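Local coordinates for putative diflavin flavoprotein A 3 (Nostoc sp., PDB 3FNI), which probably carries electrons from NADH to oxygen, reducing it to water, this chain being the flavodoxin-like domain of the longer protein, at residues Val9-Val12 with Ser18-Leu21; Ala22-Asn27 with Asn131-Cys136. All coordinates share one frame; numbering follows the deposited sequence.

Contact 1 of 2, residues Val9-Val12 with Ser18-Leu21; sequences VFYV and SDRL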
loop_
_atom_site.group_PDB
_atom_site.type_symbol
_atom_site.label_atom_id
_atom_site.label_comp_id
_atom_site.label_asym_id
_atom_site.label_seq_id
_atom_site.Cartn_x
_atom_site.Cartn_y
_atom_site.Cartn_z
ATOM N N VAL A 9 4.258 1.692 -2.176
ATOM C CA VAL A 9 3.644 2.071 -0.912
ATOM C C VAL A 9 3.020 3.450 -1.109
ATOM O O VAL A 9 3.723 4.439 -1.323
ATOM C CB VAL A 9 4.703 2.125 0.208
ATOM C CG1 VAL A 9 4.061 2.538 1.516
ATOM C CG2 VAL A 9 5.368 0.759 0.352
ATOM N N PHE A 10 1.692 3.510 -1.048
ATOM C CA PHE A 10 0.982 4.764 -1.253
ATOM C C PHE A 10 0.157 5.160 -0.041
ATOM O O PHE A 10 -0.700 4.400 0.408
ATOM C CB PHE A 10 0.048 4.649 -2.456
ATOM C CG PHE A 10 0.684 4.043 -3.669
ATOM C CD1 PHE A 10 0.983 2.684 -3.715
ATOM C CD2 PHE A 10 0.954 4.826 -4.784
ATOM C CE1 PHE A 10 1.539 2.109 -4.859
ATOM C CE2 PHE A 10 1.509 4.267 -5.933
ATOM C CZ PHE A 10 1.801 2.905 -5.971
ATOM N N TYR A 11 0.407 6.355 0.479
ATOM C CA TYR A 11 -0.330 6.834 1.635
ATOM C C TYR A 11 -0.156 8.340 1.807
ATOM O O TYR A 11 0.665 8.954 1.130
ATOM C CB TYR A 11 0.132 6.107 2.902
ATOM C CG TYR A 11 1.526 6.473 3.367
ATOM C CD1 TYR A 11 2.656 5.905 2.781
ATOM C CD2 TYR A 11 1.712 7.393 4.402
ATOM C CE1 TYR A 11 3.942 6.240 3.216
ATOM C CE2 TYR A 11 2.994 7.737 4.846
ATOM C CZ TYR A 11 4.103 7.156 4.251
ATOM O OH TYR A 11 5.366 7.481 4.698
ATOM N N VAL A 12 -0.931 8.930 2.713
ATOM C CA VAL A 12 -0.844 10.366 2.969
ATOM C C VAL A 12 0.107 10.616 4.144
ATOM O O VAL A 12 -0.200 10.300 5.295
ATOM C CB VAL A 12 -2.267 10.965 3.242
ATOM C CG1 VAL A 12 -3.071 10.020 4.125
ATOM C CG2 VAL A 12 -2.153 12.345 3.896
ATOM N N SER A 18 0.314 7.183 9.953
ATOM C CA SER A 18 0.674 6.649 8.646
ATOM C C SER A 18 2.166 6.517 8.414
ATOM O O SER A 18 2.636 5.516 7.880
ATOM C CB SER A 18 0.084 7.525 7.547
ATOM O OG SER A 18 -1.317 7.456 7.573
ATOM N N ASP A 19 2.896 7.556 8.798
ATOM C CA ASP A 19 4.333 7.590 8.627
ATOM C C ASP A 19 5.006 6.405 9.335
ATOM O O ASP A 19 5.807 5.691 8.737
ATOM C CB ASP A 19 4.869 8.929 9.156
ATOM C CG ASP A 19 4.613 10.099 8.198
ATOM O OD1 ASP A 19 3.676 10.035 7.370
ATOM O OD2 ASP A 19 5.349 11.103 8.287
ATOM N N ARG A 20 4.664 6.184 10.599
ATOM C CA ARG A 20 5.263 5.087 11.353
ATOM C C ARG A 20 4.721 3.722 10.924
ATOM O O ARG A 20 5.456 2.735 10.900
ATOM C CB ARG A 20 5.046 5.305 12.853
ATOM C CG ARG A 20 5.640 6.619 13.370
ATOM C CD ARG A 20 5.407 6.781 14.860
ATOM N NE ARG A 20 6.114 5.764 15.634
ATOM C CZ ARG A 20 5.964 5.575 16.942
ATOM N NH1 ARG A 20 5.124 6.337 17.631
ATOM N NH2 ARG A 20 6.654 4.623 17.562
ATOM N N LEU A 21 3.440 3.666 10.579
ATOM C CA LEU A 21 2.838 2.412 10.144
ATOM C C LEU A 21 3.450 1.953 8.821
ATOM O O LEU A 21 3.796 0.773 8.658
ATOM C CB LEU A 21 1.321 2.571 10.003
ATOM C CG LEU A 21 0.578 2.724 11.330
ATOM C CD1 LEU A 21 -0.852 3.102 11.063
ATOM C CD2 LEU A 21 0.657 1.439 12.129
#
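Tyr11, the last residue of strand 6-11, reaches across to Ser18 and Asp19 in the first turn of the helix that follows, and supplies most of the strand's share of the contact. In the van der Waals part, ring carbon CD2 of Tyr11 lies 3.5 Å from CB of Ser18, which approaches the ring obliquely. Ser18 CB also lies 3.6 Å from O of Val12. With chi1 at 70°, CG of Tyr11 stands between its own backbone N and carbonyl carbon, which sets the CD2-CE2 side of the ring against Ser18 and Asp19.

The second kind of contact is polar against aromatic. OD1 of Asp19 lies at the ring edge, in the ring plane, 3.5 Å from CE2 of Tyr11, while the carboxylate is turned 81° from the ring. An oxygen so placed would probably feel the slightly positive hydrogens of that edge. No hydrogen bond joins the two segments; the polar groups bond into the intervening turn, OD1 of Asp19 to N of Glu14 and OG of Ser18 to O of Tyr15. With the ring cut back to an alanine here, Ser18 CB is likely to be left beside a gap and Asp19 OD1 without the aromatic edge it meets.

This is the first strand-to-helix connection of a flavodoxin-like fold, opening the beta-alpha-beta unit of strand 6-11, helix 18-31 and strand 35-40. Its loop corresponds to the one that holds the FMN phosphate in flavodoxins, and probably does so here. Strand 6-11 runs between strands 35-40 and 57-63, and Leu21 packs on Thr132 and Tyr133 of helix 130-152.

Contact 2 of 2, residues Ala22-Asn27 with Asn131-Cys136; sequences AQAIIN and NTYKLC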
loop_
_atom_site.group_PDB
_atom_site.type_symbol
_atom_site.label_atom_id
_atom_site.label_comp_id
_atom_site.label_asym_id
_atom_site.label_seq_id
_atom_site.Cartn_x
_atom_site.Cartn_y
_atom_site.Cartn_z
ATOM N N ALA A 22 3.594 2.888 7.886
ATOM C CA ALA A 22 4.179 2.582 6.588
ATOM C C ALA A 22 5.658 2.238 6.739
ATOM O O ALA A 22 6.155 1.321 6.088
ATOM C CB ALA A 22 4.010 3.760 5.634
ATOM N N GLN A 23 6.360 2.964 7.603
ATOM C CA GLN A 23 7.773 2.700 7.805
ATOM C C GLN A 23 8.029 1.279 8.315
ATOM O O GLN A 23 8.987 0.630 7.900
ATOM C CB GLN A 23 8.379 3.713 8.779
ATOM C CG GLN A 23 9.875 3.536 8.952
ATOM C CD GLN A 23 10.606 3.599 7.622
ATOM O OE1 GLN A 23 11.401 2.717 7.292
ATOM N NE2 GLN A 23 10.336 4.644 6.849
ATOM N N ALA A 24 7.172 0.802 9.210
ATOM C CA ALA A 24 7.305 -0.535 9.774
ATOM C C ALA A 24 7.109 -1.577 8.680
ATOM O O ALA A 24 7.873 -2.535 8.576
ATOM C CB ALA A 24 6.272 -0.736 10.894
ATOM N N ILE A 25 6.065 -1.387 7.877
ATOM C CA ILE A 25 5.761 -2.290 6.775
ATOM C C ILE A 25 6.943 -2.283 5.812
ATOM O O ILE A 25 7.419 -3.332 5.372
ATOM C CB ILE A 25 4.488 -1.836 6.024
ATOM C CG1 ILE A 25 3.316 -1.768 7.011
ATOM C CG2 ILE A 25 4.172 -2.801 4.882
ATOM C CD1 ILE A 25 2.071 -1.127 6.457
ATOM N N ILE A 26 7.436 -1.095 5.492
ATOM C CA ILE A 26 8.562 -1.010 4.574
ATOM C C ILE A 26 9.777 -1.781 5.103
ATOM O O ILE A 26 10.450 -2.461 4.330
ATOM C CB ILE A 26 8.948 0.453 4.303
ATOM C CG1 ILE A 26 7.809 1.145 3.545
ATOM C CG2 ILE A 26 10.221 0.513 3.505
ATOM C CD1 ILE A 26 8.024 2.628 3.320
ATOM N N ASN A 27 10.049 -1.665 6.411
ATOM C CA ASN A 27 11.176 -2.354 7.053
ATOM C C ASN A 27 11.055 -3.872 6.894
ATOM O O ASN A 27 12.058 -4.582 6.743
ATOM C CB ASN A 27 11.247 -2.002 8.543
ATOM C CG ASN A 27 11.698 -0.566 8.796
ATOM O OD1 ASN A 27 11.559 -0.053 9.906
ATOM N ND2 ASN A 27 12.244 0.081 7.774
ATOM N N ASN A 131 3.407 -3.789 19.372
ATOM C CA ASN A 131 2.854 -5.052 18.870
ATOM C C ASN A 131 2.192 -4.758 17.526
ATOM O O ASN A 131 2.098 -5.621 16.657
ATOM C CB ASN A 131 1.802 -5.601 19.838
ATOM C CG ASN A 131 2.398 -6.091 21.137
ATOM O OD1 ASN A 131 1.706 -6.192 22.149
ATOM N ND2 ASN A 131 3.684 -6.416 21.114
ATOM N N THR A 132 1.715 -3.523 17.391
ATOM C CA THR A 132 1.069 -3.020 16.181
ATOM C C THR A 132 2.113 -2.889 15.074
ATOM O O THR A 132 1.931 -3.370 13.956
ATOM C CB THR A 132 0.469 -1.621 16.443
ATOM O OG1 THR A 132 -0.582 -1.734 17.406
ATOM C CG2 THR A 132 -0.069 -0.999 15.161
ATOM N N TYR A 133 3.219 -2.236 15.406
ATOM C CA TYR A 133 4.284 -2.031 14.448
ATOM C C TYR A 133 5.010 -3.308 14.105
ATOM O O TYR A 133 5.582 -3.420 13.025
ATOM C CB TYR A 133 5.274 -1.002 14.976
ATOM C CG TYR A 133 4.663 0.361 15.136
ATOM C CD1 TYR A 133 3.939 0.948 14.092
ATOM C CD2 TYR A 133 4.814 1.078 16.323
ATOM C CE1 TYR A 133 3.385 2.212 14.230
ATOM C CE2 TYR A 133 4.265 2.341 16.471
ATOM C CZ TYR A 133 3.554 2.903 15.426
ATOM O OH TYR A 133 3.018 4.161 15.575
ATOM N N LYS A 134 4.990 -4.266 15.028
ATOM C CA LYS A 134 5.644 -5.547 14.804
ATOM C C LYS A 134 4.791 -6.329 13.817
ATOM O O LYS A 134 5.296 -7.131 13.042
ATOM C CB LYS A 134 5.763 -6.330 16.113
ATOM C CG LYS A 134 6.501 -7.652 15.966
ATOM C CD LYS A 134 6.344 -8.552 17.196
ATOM C CE LYS A 134 6.793 -7.868 18.488
ATOM N NZ LYS A 134 8.238 -7.457 18.498
ATOM N N LEU A 135 3.485 -6.085 13.862
ATOM C CA LEU A 135 2.544 -6.743 12.974
ATOM C C LEU A 135 2.745 -6.207 11.556
ATOM O O LEU A 135 2.789 -6.977 10.599
ATOM C CB LEU A 135 1.114 -6.470 13.444
ATOM C CG LEU A 135 -0.034 -7.049 12.612
ATOM C CD1 LEU A 135 -0.020 -8.575 12.687
ATOM C CD2 LEU A 135 -1.359 -6.507 13.135
ATOM N N CYS A 136 2.869 -4.884 11.431
ATOM C CA CYS A 136 3.095 -4.243 10.133
ATOM C C CYS A 136 4.391 -4.751 9.522
ATOM O O CYS A 136 4.490 -4.956 8.310
ATOM C CB CYS A 136 3.221 -2.724 10.277
ATOM S SG CYS A 136 1.798 -1.882 10.955
#
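The segments Ala22-Asn27 and Asn131-Cys136 are helical and cross at -44°, their axes approaching to 8.0 Å, with Ile25 and Cys136 the nearest pair at 4.7 Å between CA atoms. That short axis distance is consistent with the small Ala24 and Cys136 at the interface. Ala24 points its single methyl at the other helix, where CB meets the carbonyl oxygen of Tyr133 at 3.5 Å and CB of Cys136 at 3.7 Å.

Next along the helix, CG1 of Ile25 presses on CB of Cys136 at 3.4 Å, tighter than usual for two carbons. The branch gets there because CG1 lies anti to the carbonyl carbon (chi1 -58°), beside the backbone N. The Ile25 backbone takes part as well: its CA approaches the carbonyl oxygen of Cys136 at 3.3 Å in a CA-H...O contact, with 156° at the hydrogen. Around this pair, Phe93 of strand 89-93 packs on Ile25, and Ile122 on Cys136.

No conventional hydrogen bond crosses between the helices. Methyl and methylene groups meet backbone carbonyls and one another, which suggests that this buried junction rests mainly on close fit and dispersion, perhaps with a small electrostatic share from the CA-H...O contact.

In the fold
The two contacts illustrate how one helix of a flavodoxin-like domain can serve two neighbours. Helix 18-31 takes part in both: its first turn meets the end of strand 6-11 in contact 1, and its next turns meet the distant helix 130-152 in contact 2. They adjoin directly, for CE1 of Tyr11 packs on CB of Ala22 at 3.5 Å and Leu21 CD2 lies 3.7 Å from SG of Cys136. Contact 2 is buried, its side chains meeting carbon or backbone carbonyls, and joins segments over a hundred residues apart. Contact 1, local in sequence and only partly buried, adds a carboxylate and a hydroxyl whose hydrogen bonds go to the turn between strand and helix.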